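Local coordinates for Alpha/beta hydrolase (Xanthomonas campestris pv. campestris, PDB 2QJW), which is a putative hydrolase of the alpha/beta superfamily whose natural substrate is not established and which probably relies on a serine nucleophile, at residues M2-C7 and L32-E37; I8-F13 and P39-L44; I66-T71 and L93-R98; S123-W128 and H156-H161. All coordinates share one frame; numbering follows the deposited sequence.

Overall arrangement
From the N terminus, strand 6-10 supplies the first segments of both contact 1 and contact 2. Contact 1 closes the loop through helix 20-31 and sets edge strand 35-37 against strand 6-10; contact 2 then ties the end of strand 6-10 to the turn leading into helix 42-45. Their segments alternate along the chain, so the two loops cross, and they touch where Glu37 meets Leu9. Contact 3 follows in series, joining the end of helix 56-71 to the loop before strand 99-103, and packs against both. Contact 4 closes last, tying strand 122-127 of the same parallel sheet to the loop between strand 148-152 and helix 162-174, about 25 Å from contact 3 between centres.

Contact 1 of 4, residues M2-C7 and L32-E37; sequences MSRGHC and LGWTHE
Thr35 OG1 and His6 ND1 lie 2.7 Å apart in a hydrogen bond whose donor may be either group, and the other ring nitrogen, His6 NE2, donates to Glu37 OE2 at 2.7 Å. The N-H...O angle of this second bond is 162°, and the carboxylate is met on its anti side, its plane turned 69° from the ring. Both partners sit at the imidazole edge, a grip at two nitrogens that fixes the ring's rotation. With CG anti to the backbone N (chi1 -171°), the ring lies beside strand 35-37. Parallel bridges pair His6 with Thr35 and Cys7 with His36; Thr35 N donates to Gly5 O, Cys7 N to Thr35 O and Glu37 N to Cys7 O. Toward the loop end, Arg4 CG stands nearly straight over the five-membered ring of Trp34, 3.7 Å from its centroid, a CH-pi contact. Cys7 SG approaches the same indole obliquely, 3.8 Å from Trp34 CE3. The contact completes the beta-alpha-beta unit built with helix 20-31. The Thr35 bond leaves the proton on His6 ND1 undecided and suits a neutral ring equally well; the Glu37 carboxylate alone would tend to stabilise a positive charge on His6.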
loop_
_atom_site.group_PDB
_atom_site.type_symbol
_atom_site.label_atom_id
_atom_site.label_comp_id
_atom_site.label_asym_id
_atom_site.label_seq_id
_atom_site.Cartn_x
_atom_site.Cartn_y
_atom_site.Cartn_z
HETATM N N MSE A 2 -4.609 31.037 2.742
HETATM C CA MSE A 2 -5.102 30.742 1.414
HETATM C C MSE A 2 -4.622 29.374 0.948
HETATM O O MSE A 2 -5.395 28.600 0.394
HETATM C CB MSE A 2 -4.640 31.828 0.417
HETATM C CG MSE A 2 -5.153 33.244 0.747
HETATM SE SE MSE A 2 -5.089 34.496 -0.752
HETATM C CE MSE A 2 -6.134 33.353 -1.952
ATOM N N SER A 3 -3.348 29.089 1.227
ATOM C CA SER A 3 -2.684 27.846 0.814
ATOM C C SER A 3 -3.281 26.640 1.476
ATOM O O SER A 3 -3.560 26.662 2.666
ATOM C CB SER A 3 -1.216 27.903 1.191
ATOM O OG SER A 3 -0.594 26.611 0.973
ATOM N N ARG A 4 -3.415 25.581 0.709
ATOM C CA ARG A 4 -3.934 24.323 1.236
ATOM C C ARG A 4 -3.043 23.779 2.370
ATOM O O ARG A 4 -3.503 23.009 3.206
ATOM C CB ARG A 4 -4.033 23.294 0.149
ATOM C CG ARG A 4 -2.754 22.864 -0.526
ATOM C CD ARG A 4 -3.021 22.144 -1.809
ATOM N NE ARG A 4 -3.228 23.146 -2.892
ATOM C CZ ARG A 4 -3.738 22.883 -4.078
ATOM N NH1 ARG A 4 -4.112 21.670 -4.393
ATOM N NH2 ARG A 4 -3.806 23.883 -4.998
ATOM N N GLY A 5 -1.765 24.098 2.338
ATOM C CA GLY A 5 -0.901 23.738 3.473
ATOM C C GLY A 5 0.523 23.527 3.114
ATOM O O GLY A 5 0.895 23.712 1.972
ATOM N N HIS A 6 1.273 23.110 4.137
ATOM C CA HIS A 6 2.720 22.989 4.092
ATOM C C HIS A 6 3.192 21.606 4.526
ATOM O O HIS A 6 2.704 21.074 5.519
ATOM C CB HIS A 6 3.277 23.970 5.084
ATOM C CG HIS A 6 4.757 24.144 5.050
ATOM N ND1 HIS A 6 5.416 24.653 3.953
ATOM C CD2 HIS A 6 5.705 23.908 5.998
ATOM C CE1 HIS A 6 6.699 24.748 4.243
ATOM N NE2 HIS A 6 6.898 24.303 5.474
ATOM N N CYS A 7 4.152 21.064 3.779
ATOM C CA CYS A 7 4.774 19.761 4.112
ATOM C C CYS A 7 6.193 19.956 4.632
ATOM O O CYS A 7 6.965 20.711 4.051
ATOM C CB CYS A 7 4.844 18.879 2.892
ATOM S SG CYS A 7 3.280 18.401 2.212
ATOM N N LEU A 32 1.486 18.849 -6.292
ATOM C CA LEU A 32 0.155 18.821 -5.681
ATOM C C LEU A 32 -0.263 20.170 -5.043
ATOM O O LEU A 32 -1.303 20.281 -4.405
ATOM C CB LEU A 32 0.056 17.644 -4.682
ATOM C CG LEU A 32 -0.345 16.300 -5.330
ATOM C CD1 LEU A 32 0.639 15.787 -6.376
ATOM C CD2 LEU A 32 -0.533 15.237 -4.282
ATOM N N GLY A 33 0.564 21.189 -5.189
ATOM C CA GLY A 33 0.220 22.517 -4.711
ATOM C C GLY A 33 0.408 22.842 -3.257
ATOM O O GLY A 33 -0.070 23.853 -2.774
ATOM N N TRP A 34 1.157 21.988 -2.551
ATOM C CA TRP A 34 1.515 22.223 -1.199
ATOM C C TRP A 34 2.863 22.949 -1.161
ATOM O O TRP A 34 3.719 22.704 -2.046
ATOM C CB TRP A 34 1.666 20.874 -0.440
ATOM C CG TRP A 34 0.320 20.237 -0.173
ATOM C CD1 TRP A 34 -0.532 19.722 -1.110
ATOM C CD2 TRP A 34 -0.305 20.072 1.078
ATOM N NE1 TRP A 34 -1.659 19.277 -0.503
ATOM C CE2 TRP A 34 -1.561 19.486 0.835
ATOM C CE3 TRP A 34 0.042 20.419 2.376
ATOM C CZ2 TRP A 34 -2.455 19.238 1.857
ATOM C CZ3 TRP A 34 -0.857 20.143 3.406
ATOM C CH2 TRP A 34 -2.080 19.567 3.120
ATOM N N THR A 35 3.075 23.810 -0.174
ATOM C CA THR A 35 4.399 24.339 0.004
ATOM C C THR A 35 5.205 23.249 0.781
ATOM O O THR A 35 4.638 22.314 1.328
ATOM C CB THR A 35 4.440 25.654 0.724
ATOM O OG1 THR A 35 3.842 25.524 2.007
ATOM C CG2 THR A 35 3.652 26.730 -0.094
ATOM N N HIS A 36 6.508 23.393 0.822
ATOM C CA HIS A 36 7.354 22.335 1.407
ATOM C C HIS A 36 8.709 22.839 1.795
ATOM O O HIS A 36 9.194 23.846 1.257
ATOM C CB HIS A 36 7.481 21.180 0.441
ATOM C CG HIS A 36 7.897 21.597 -0.921
ATOM N ND1 HIS A 36 9.212 21.652 -1.292
ATOM C CD2 HIS A 36 7.165 22.027 -1.969
ATOM C CE1 HIS A 36 9.282 22.091 -2.539
ATOM N NE2 HIS A 36 8.054 22.330 -2.980
ATOM N N GLU A 37 9.306 22.138 2.762
ATOM C CA GLU A 37 10.667 22.400 3.177
ATOM C C GLU A 37 11.295 21.103 3.663
ATOM O O GLU A 37 10.617 20.227 4.146
ATOM C CB GLU A 37 10.783 23.468 4.261
ATOM C CG GLU A 37 10.286 23.085 5.605
ATOM C CD GLU A 37 10.266 24.222 6.610
ATOM O OE1 GLU A 37 11.364 24.630 7.066
ATOM O OE2 GLU A 37 9.153 24.676 7.000
HETATM O O HOH W 1 -3.645 18.796 -3.297
#

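Contact 2 of 4, residues I8-F13 and P39-L44; sequences ILAHGF and PDFTDL
The backbones of 8-11 and 39-42 run in nearly the same direction, 20° apart end to end, and their nearest CA atoms, Ala10 CA and Pro39 CA, are 6.4 Å apart. This is the C-terminal end of strand 6-10 in the alpha/beta-hydrolase sheet, where that strand opens into a loop and the chain leaving edge strand 35-37 turns into helix 42-45. Between the two backbones, water 2 donates to the carbonyls of Leu9 and Pro39 and accepts from His11 N, joining them where they share no direct backbone bond. His11 makes the direct polar link: Phe41 N, at the N-cap position of the helix, donates to His11 NE2 over 3.0 Å with an N-H...N angle of 161°, somewhat tilted from the ring plane. The other ring nitrogen, His11 ND1, donates to Gly12 O at 2.7 Å, which defines the tautomer: ND1 carries a proton while NE2 accepts. The imidazole is therefore held through both nitrogens. Phe41 CD2 lies over one face of His11, but the ring planes meet at 59° and the pair is oblique. Nearer the start of the segments, Ile8 CG2 packs 3.7 Å from Pro39 CG, the two side chains crossing at about a right angle. Helix 56-71 adds Leu63 against Ile8 and Ile66 against Pro39. Asp40 forms an Asx turn at the helix start, its OD1 accepting from Thr42 N at 2.8 Å and from Thr42 OG1 at 2.6 Å.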
loop_
_atom_site.group_PDB
_atom_site.type_symbol
_atom_site.label_atom_id
_atom_site.label_comp_id
_atom_site.label_asym_id
_atom_site.label_seq_id
_atom_site.Cartn_x
_atom_site.Cartn_y
_atom_site.Cartn_z
ATOM N N ILE A 8 6.487 19.348 5.780
ATOM C CA ILE A 8 7.857 19.350 6.327
ATOM C C ILE A 8 8.370 17.948 6.160
ATOM O O ILE A 8 7.766 17.021 6.658
ATOM C CB ILE A 8 7.921 19.816 7.761
ATOM C CG1 ILE A 8 7.299 21.206 7.939
ATOM C CG2 ILE A 8 9.429 19.769 8.206
ATOM C CD1 ILE A 8 7.027 21.678 9.301
ATOM N N LEU A 9 9.448 17.770 5.387
ATOM C CA LEU A 9 9.979 16.468 4.953
ATOM C C LEU A 9 11.320 16.247 5.635
ATOM O O LEU A 9 12.265 16.998 5.358
ATOM C CB LEU A 9 10.160 16.488 3.446
ATOM C CG LEU A 9 8.931 17.049 2.714
ATOM C CD1 LEU A 9 9.297 17.264 1.284
ATOM C CD2 LEU A 9 7.693 16.138 2.902
ATOM N N ALA A 10 11.424 15.266 6.544
ATOM C CA ALA A 10 12.624 15.060 7.373
ATOM C C ALA A 10 13.466 13.884 6.934
ATOM O O ALA A 10 13.015 12.738 6.969
ATOM C CB ALA A 10 12.175 14.835 8.792
ATOM N N HIS A 11 14.676 14.202 6.531
ATOM C CA HIS A 11 15.632 13.199 6.085
ATOM C C HIS A 11 16.120 12.270 7.178
ATOM O O HIS A 11 16.041 12.579 8.353
ATOM C CB HIS A 11 16.800 13.891 5.369
ATOM C CG HIS A 11 17.793 14.593 6.268
ATOM N ND1 HIS A 11 18.698 13.927 7.093
ATOM C CD2 HIS A 11 17.988 15.908 6.490
ATOM C CE1 HIS A 11 19.419 14.827 7.752
ATOM N NE2 HIS A 11 18.998 16.033 7.419
ATOM N N GLY A 12 16.606 11.086 6.764
ATOM C CA GLY A 12 17.105 10.092 7.688
ATOM C C GLY A 12 18.506 10.389 8.207
ATOM O O GLY A 12 19.167 11.348 7.786
ATOM N N PHE A 13 18.967 9.492 9.064
ATOM C CA PHE A 13 20.256 9.621 9.708
ATOM C C PHE A 13 21.385 9.590 8.688
ATOM O O PHE A 13 21.414 8.752 7.781
ATOM C CB PHE A 13 20.437 8.506 10.746
ATOM C CG PHE A 13 21.759 8.545 11.458
ATOM C CD1 PHE A 13 22.026 9.537 12.376
ATOM C CD2 PHE A 13 22.717 7.582 11.226
ATOM C CE1 PHE A 13 23.228 9.548 13.067
ATOM C CE2 PHE A 13 23.928 7.598 11.911
ATOM C CZ PHE A 13 24.186 8.597 12.817
ATOM N N PRO A 39 14.223 20.339 6.182
ATOM C CA PRO A 39 15.212 20.881 7.116
ATOM C C PRO A 39 16.517 20.061 7.117
ATOM O O PRO A 39 16.489 18.863 6.896
ATOM C CB PRO A 39 14.529 20.791 8.454
ATOM C CG PRO A 39 13.004 20.758 8.115
ATOM C CD PRO A 39 12.973 19.945 6.864
ATOM N N ASP A 40 17.596 20.725 7.435
ATOM C CA ASP A 40 18.907 20.078 7.490
ATOM C C ASP A 40 19.197 19.711 8.916
ATOM O O ASP A 40 19.267 20.555 9.813
ATOM C CB ASP A 40 19.923 21.077 6.981
ATOM C CG ASP A 40 21.278 20.430 6.758
ATOM O OD1 ASP A 40 21.583 19.436 7.451
ATOM O OD2 ASP A 40 21.997 20.848 5.823
ATOM N N PHE A 41 19.317 18.414 9.167
ATOM C CA PHE A 41 19.657 17.911 10.465
ATOM C C PHE A 41 21.083 17.314 10.505
ATOM O O PHE A 41 21.387 16.601 11.481
ATOM C CB PHE A 41 18.675 16.814 10.883
ATOM C CG PHE A 41 17.232 17.224 10.844
ATOM C CD1 PHE A 41 16.668 17.944 11.890
ATOM C CD2 PHE A 41 16.393 16.795 9.788
ATOM C CE1 PHE A 41 15.306 18.263 11.905
ATOM C CE2 PHE A 41 15.076 17.165 9.768
ATOM C CZ PHE A 41 14.522 17.891 10.832
ATOM N N THR A 42 21.901 17.582 9.520
ATOM C CA THR A 42 23.185 16.896 9.406
ATOM C C THR A 42 24.109 17.233 10.582
ATOM O O THR A 42 24.891 16.388 11.001
ATOM C CB THR A 42 23.865 17.171 8.053
ATOM O OG1 THR A 42 24.001 18.575 7.840
ATOM C CG2 THR A 42 23.046 16.552 6.873
ATOM N N ASP A 43 24.005 18.431 11.142
ATOM C CA ASP A 43 24.854 18.793 12.289
ATOM C C ASP A 43 24.533 17.962 13.482
ATOM O O ASP A 43 25.415 17.508 14.201
ATOM C CB ASP A 43 24.716 20.313 12.633
ATOM C CG ASP A 43 23.293 20.769 12.865
ATOM O OD1 ASP A 43 22.362 20.304 12.144
ATOM O OD2 ASP A 43 23.080 21.587 13.816
ATOM N N LEU A 44 23.253 17.720 13.689
ATOM C CA LEU A 44 22.752 16.989 14.834
ATOM C C LEU A 44 23.128 15.528 14.730
ATOM O O LEU A 44 23.598 14.885 15.705
ATOM C CB LEU A 44 21.233 17.108 14.901
ATOM C CG LEU A 44 20.721 18.540 15.168
ATOM C CD1 LEU A 44 19.245 18.693 14.778
ATOM C CD2 LEU A 44 21.013 18.983 16.618
HETATM O O HOH W 2 15.016 16.923 5.681
#

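Contact 3 of 4, residues I66-T71 and L93-R98; sequences IARAAT and LQVPTR
The guanidinium of Arg68 has Val95 CG2 over one face, 3.9 Å above the plane and close to its centre. Arg68 NH2 also comes within 2.7 Å of Gln94 O, a carbonyl that sits oblique to the flat group, while the ring of Pro96 approaches obliquely through CD. The arginine reaches this position by folding: CG leaves anti to the backbone N (chi1 174°), and bends at chi2 and chi3 bring the planar end back over the valine. The two side chains consequently slide past one another in opposite directions.

Val95 is the apolar centre of the contact. It adopts two conformers, so the methyl contacts given here hold for one of them and are less certain for that reason. In this conformer CG1 faces Ala67 CB at 3.9 Å, whereas CG2, besides lying under the guanidinium, meets Thr71 CG2 at 3.6 Å, Thr71 and Val95 reaching toward each other tip to tip. One valine thus packs on Ala67, Arg68 and Thr71, which fall along one side of the helix and span its last turn. Thr71 CG2 also comes 3.3 Å from Pro96 O. The threonine hydroxyl turns back into its own helix, Thr71 OG1 donating to Arg68 O at 2.8 Å, which leaves its methyl to face the loop. In that loop, Thr97 OG1 donates to Val95 O at 3.1 Å. Further inward, Ala67 touches Val91 of helix 83-92, and Thr71 touches Val76. The arrangement belongs to the layered alpha/beta fold of this superfamily: the end of helix 56-71 packs against the link from helix 83-92 to strand 99-103.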
loop_
_atom_site.group_PDB
_atom_site.type_symbol
_atom_site.label_atom_id
_atom_site.label_comp_id
_atom_site.label_asym_id
_atom_site.label_seq_id
_atom_site.Cartn_x
_atom_site.Cartn_y
_atom_site.Cartn_z
ATOM N N ILE A 66 10.102 24.190 13.820
ATOM C CA ILE A 66 9.722 24.404 12.458
ATOM C C ILE A 66 8.241 24.095 12.191
ATOM O O ILE A 66 7.510 24.824 11.470
ATOM C CB ILE A 66 10.650 23.570 11.509
ATOM C CG1 ILE A 66 12.095 24.111 11.571
ATOM C CG2 ILE A 66 10.194 23.613 10.094
ATOM C CD1 ILE A 66 13.160 23.215 10.845
ATOM N N ALA A 67 7.755 22.999 12.781
ATOM C CA ALA A 67 6.343 22.661 12.593
ATOM C C ALA A 67 5.422 23.639 13.259
ATOM O O ALA A 67 4.394 24.017 12.677
ATOM C CB ALA A 67 6.125 21.233 13.147
ATOM N N ARG A 68 5.761 24.033 14.480
ATOM C CA ARG A 68 4.955 25.001 15.218
ATOM C C ARG A 68 4.817 26.269 14.404
ATOM O O ARG A 68 3.684 26.758 14.216
ATOM C CB ARG A 68 5.636 25.222 16.592
ATOM C CG ARG A 68 5.103 26.265 17.519
ATOM C CD ARG A 68 3.756 25.973 17.992
ATOM N NE ARG A 68 3.619 24.760 18.815
ATOM C CZ ARG A 68 2.436 24.320 19.242
ATOM N NH1 ARG A 68 1.312 24.978 18.915
ATOM N NH2 ARG A 68 2.369 23.211 19.961
ATOM N N ALA A 69 5.932 26.781 13.879
ATOM C CA ALA A 69 5.889 27.975 13.052
ATOM C C ALA A 69 4.938 27.816 11.871
ATOM O O ALA A 69 4.170 28.718 11.498
ATOM C CB ALA A 69 7.327 28.329 12.543
ATOM N N ALA A 70 5.011 26.655 11.236
ATOM C CA ALA A 70 4.197 26.379 10.110
ATOM C C ALA A 70 2.704 26.315 10.464
ATOM O O ALA A 70 1.865 26.755 9.694
ATOM C CB ALA A 70 4.654 25.035 9.387
ATOM N N THR A 71 2.392 25.758 11.621
ATOM C CA THR A 71 0.974 25.624 12.023
ATOM C C THR A 71 0.405 26.994 12.342
ATOM O O THR A 71 -0.802 27.117 12.369
ATOM C CB THR A 71 0.717 24.686 13.204
ATOM O OG1 THR A 71 1.383 25.204 14.357
ATOM C CG2 THR A 71 1.158 23.229 12.813
ATOM N N LEU A 93 2.687 14.650 18.064
ATOM C CA LEU A 93 2.176 14.558 19.431
ATOM C C LEU A 93 2.201 15.914 20.130
ATOM O O LEU A 93 1.487 16.075 21.136
ATOM C CB LEU A 93 3.001 13.586 20.265
ATOM C CG LEU A 93 3.258 12.098 19.852
ATOM C CD1 LEU A 93 4.398 11.451 20.666
ATOM C CD2 LEU A 93 2.019 11.342 20.006
ATOM N N GLN A 94 2.961 16.862 19.572
ATOM C CA GLN A 94 3.188 18.183 20.177
ATOM C C GLN A 94 2.675 19.397 19.434
ATOM O O GLN A 94 2.681 20.489 20.008
ATOM C CB GLN A 94 4.720 18.311 20.358
ATOM C CG GLN A 94 5.232 17.315 21.369
ATOM C CD GLN A 94 6.610 17.693 21.933
ATOM O OE1 GLN A 94 7.550 16.924 21.847
ATOM N NE2 GLN A 94 6.723 18.903 22.472
ATOM N N VAL A 95 2.277 19.227 18.173
ATOM C CA VAL A 95 1.764 20.272 17.335
ATOM C C VAL A 95 0.512 19.746 16.600
ATOM O O VAL A 95 0.399 18.553 16.369
ATOM C CB VAL A 95 2.860 20.784 16.317
ATOM C CG1 VAL A 95 2.965 19.894 15.069
ATOM C CG2 VAL A 95 2.592 22.208 15.910
ATOM N N PRO A 96 -0.452 20.598 16.263
ATOM C CA PRO A 96 -1.594 20.025 15.504
ATOM C C PRO A 96 -1.111 19.699 14.090
ATOM O O PRO A 96 -0.671 20.582 13.352
ATOM C CB PRO A 96 -2.653 21.107 15.561
ATOM C CG PRO A 96 -1.950 22.357 15.861
ATOM C CD PRO A 96 -0.683 22.036 16.567
ATOM N N THR A 97 -1.210 18.422 13.753
ATOM C CA THR A 97 -0.687 17.873 12.516
ATOM C C THR A 97 -1.837 17.337 11.712
ATOM O O THR A 97 -2.686 16.651 12.239
ATOM C CB THR A 97 0.330 16.778 12.886
ATOM O OG1 THR A 97 1.348 17.347 13.711
ATOM C CG2 THR A 97 0.958 16.144 11.628
ATOM N N ARG A 98 -1.877 17.689 10.425
ATOM C CA ARG A 98 -2.941 17.312 9.543
ATOM C C ARG A 98 -2.925 15.818 9.195
ATOM O O ARG A 98 -3.940 15.168 9.082
ATOM C CB ARG A 98 -2.914 18.151 8.240
ATOM C CG ARG A 98 -4.027 17.861 7.300
ATOM C CD ARG A 98 -5.401 18.135 7.862
ATOM N NE ARG A 98 -6.488 17.664 7.044
ATOM C CZ ARG A 98 -7.059 16.487 7.086
ATOM N NH1 ARG A 98 -6.639 15.516 7.880
ATOM N NH2 ARG A 98 -8.069 16.231 6.273
#

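Contact 4 of 4, residues S123-W128 and H156-H161; sequences SIVHAW and HRLGAH
His156, first of its segment, places its backbone N 4.1 Å from Ala127 CB, toward the C-terminal part of strand 122-127 in the alpha/beta-hydrolase sheet. Its side chain leaves the backbone away from that strand; ND1 is hydrogen-bonded to Asp130 and the ring touches Ser82, a geometry consistent with the Ser-His-Asp triad of this superfamily, although the role is inferred here. After Arg157, whose carbonyl oxygen accepts a hydrogen bond from Lys21 NZ, the chain turns back at Leu158, whose backbone has positive phi (52°). Leu158 carries most of the apolar contact. With CG anti to its carbonyl carbon (chi1 -66°), the side chain extends toward the strand. Gly159 and Ala160 form the middle of a type I turn running from Leu158 to His161, closed by His161 N donating to Leu158 O at 3.0 Å; His161 then stands at the N-cap position of helix 162-174. No hydrogen bond crosses between the segments, so the evidence for their association is apolar: Leu158 CD1 lies 4.1 Å from Val125 CG1, and Leu158 CD2 lies 4.0 Å from Ala127 CB.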
loop_
_atom_site.group_PDB
_atom_site.type_symbol
_atom_site.label_atom_id
_atom_site.label_comp_id
_atom_site.label_asym_id
_atom_site.label_seq_id
_atom_site.Cartn_x
_atom_site.Cartn_y
_atom_site.Cartn_z
ATOM N N SER A 123 0.064 7.249 6.907
ATOM C CA SER A 123 0.366 6.378 5.780
ATOM C C SER A 123 1.836 6.009 5.877
ATOM O O SER A 123 2.660 6.888 6.032
ATOM C CB SER A 123 0.030 7.043 4.477
ATOM O OG SER A 123 0.352 6.251 3.374
ATOM N N ILE A 124 2.130 4.712 5.768
ATOM C CA ILE A 124 3.458 4.168 5.979
ATOM C C ILE A 124 3.852 3.399 4.741
ATOM O O ILE A 124 3.040 2.655 4.177
ATOM C CB ILE A 124 3.493 3.217 7.225
ATOM C CG1 ILE A 124 2.964 3.907 8.490
ATOM C CG2 ILE A 124 4.898 2.627 7.434
ATOM C CD1 ILE A 124 2.602 2.894 9.567
ATOM N N VAL A 125 5.103 3.556 4.346
ATOM C CA VAL A 125 5.751 2.696 3.327
ATOM C C VAL A 125 6.896 1.983 4.031
ATOM O O VAL A 125 7.782 2.643 4.522
ATOM C CB VAL A 125 6.243 3.413 2.063
ATOM C CG1 VAL A 125 6.881 2.434 1.071
ATOM C CG2 VAL A 125 5.054 4.129 1.440
ATOM N N HIS A 126 6.834 0.632 4.092
ATOM C CA HIS A 126 7.940 -0.126 4.678
ATOM C C HIS A 126 8.392 -1.221 3.767
ATOM O O HIS A 126 7.713 -1.662 2.855
ATOM C CB HIS A 126 7.505 -0.703 6.003
ATOM C CG HIS A 126 8.633 -1.081 6.875
ATOM N ND1 HIS A 126 9.484 -0.143 7.386
ATOM C CD2 HIS A 126 9.045 -2.286 7.333
ATOM C CE1 HIS A 126 10.411 -0.772 8.105
ATOM N NE2 HIS A 126 10.165 -2.068 8.065
ATOM N N ALA A 127 9.649 -1.606 3.989
ATOM C CA ALA A 127 10.338 -2.658 3.199
ATOM C C ALA A 127 10.163 -4.029 3.826
ATOM O O ALA A 127 10.526 -4.211 4.997
ATOM C CB ALA A 127 11.809 -2.297 3.123
ATOM N N TRP A 128 9.685 -5.004 3.054
ATOM C CA TRP A 128 9.602 -6.355 3.532
ATOM C C TRP A 128 10.958 -6.824 4.080
ATOM O O TRP A 128 10.934 -7.604 5.066
ATOM C CB TRP A 128 9.229 -7.308 2.389
ATOM C CG TRP A 128 7.792 -7.423 2.064
ATOM C CD1 TRP A 128 7.223 -7.204 0.867
ATOM C CD2 TRP A 128 6.736 -7.830 2.938
ATOM N NE1 TRP A 128 5.871 -7.417 0.929
ATOM C CE2 TRP A 128 5.546 -7.835 2.181
ATOM C CE3 TRP A 128 6.678 -8.248 4.285
ATOM C CZ2 TRP A 128 4.360 -8.189 2.707
ATOM C CZ3 TRP A 128 5.453 -8.624 4.797
ATOM C CH2 TRP A 128 4.319 -8.587 4.011
ATOM N N HIS A 156 15.772 -1.519 3.538
ATOM C CA HIS A 156 15.576 -0.289 4.265
ATOM C C HIS A 156 15.699 0.993 3.473
ATOM O O HIS A 156 15.073 1.988 3.795
ATOM C CB HIS A 156 16.579 -0.265 5.437
ATOM C CG HIS A 156 16.431 0.903 6.318
ATOM N ND1 HIS A 156 15.369 1.055 7.178
ATOM C CD2 HIS A 156 17.235 1.986 6.502
ATOM C CE1 HIS A 156 15.514 2.216 7.815
ATOM N NE2 HIS A 156 16.637 2.786 7.432
ATOM N N ARG A 157 16.590 1.008 2.471
ATOM C CA ARG A 157 16.786 2.238 1.714
ATOM C C ARG A 157 15.637 2.564 0.754
ATOM O O ARG A 157 15.534 3.719 0.276
ATOM C CB ARG A 157 18.088 2.173 0.930
ATOM C CG ARG A 157 19.333 1.891 1.778
ATOM C CD ARG A 157 20.588 1.964 0.864
ATOM N NE ARG A 157 20.548 1.023 -0.254
ATOM C CZ ARG A 157 21.012 -0.218 -0.207
ATOM N NH1 ARG A 157 21.542 -0.705 0.899
ATOM N NH2 ARG A 157 20.926 -0.985 -1.277
ATOM N N LEU A 158 14.775 1.602 0.470
ATOM C CA LEU A 158 13.672 1.734 -0.471
ATOM C C LEU A 158 14.189 2.255 -1.814
ATOM O O LEU A 158 13.488 3.002 -2.528
ATOM C CB LEU A 158 12.531 2.669 0.025
ATOM C CG LEU A 158 11.768 2.150 1.234
ATOM C CD1 LEU A 158 10.854 3.257 1.822
ATOM C CD2 LEU A 158 11.037 0.907 0.876
ATOM N N GLY A 159 15.414 1.877 -2.170
ATOM C CA GLY A 159 16.065 2.439 -3.372
ATOM C C GLY A 159 15.411 2.125 -4.692
ATOM O O GLY A 159 15.579 2.864 -5.695
ATOM N N ALA A 160 14.643 1.065 -4.732
ATOM C CA ALA A 160 13.908 0.687 -5.923
ATOM C C ALA A 160 12.415 1.076 -5.852
ATOM O O ALA A 160 11.649 0.746 -6.758
ATOM C CB ALA A 160 14.048 -0.775 -6.173
ATOM N N HIS A 161 12.029 1.813 -4.813
ATOM C CA HIS A 161 10.602 2.187 -4.624
ATOM C C HIS A 161 10.404 3.639 -4.337
ATOM O O HIS A 161 9.415 4.030 -3.709
ATOM C CB HIS A 161 9.997 1.281 -3.549
ATOM C CG HIS A 161 9.842 -0.108 -4.032
ATOM N ND1 HIS A 161 10.856 -1.046 -3.967
ATOM C CD2 HIS A 161 8.836 -0.679 -4.720
ATOM C CE1 HIS A 161 10.455 -2.145 -4.579
ATOM N NE2 HIS A 161 9.221 -1.958 -5.023
#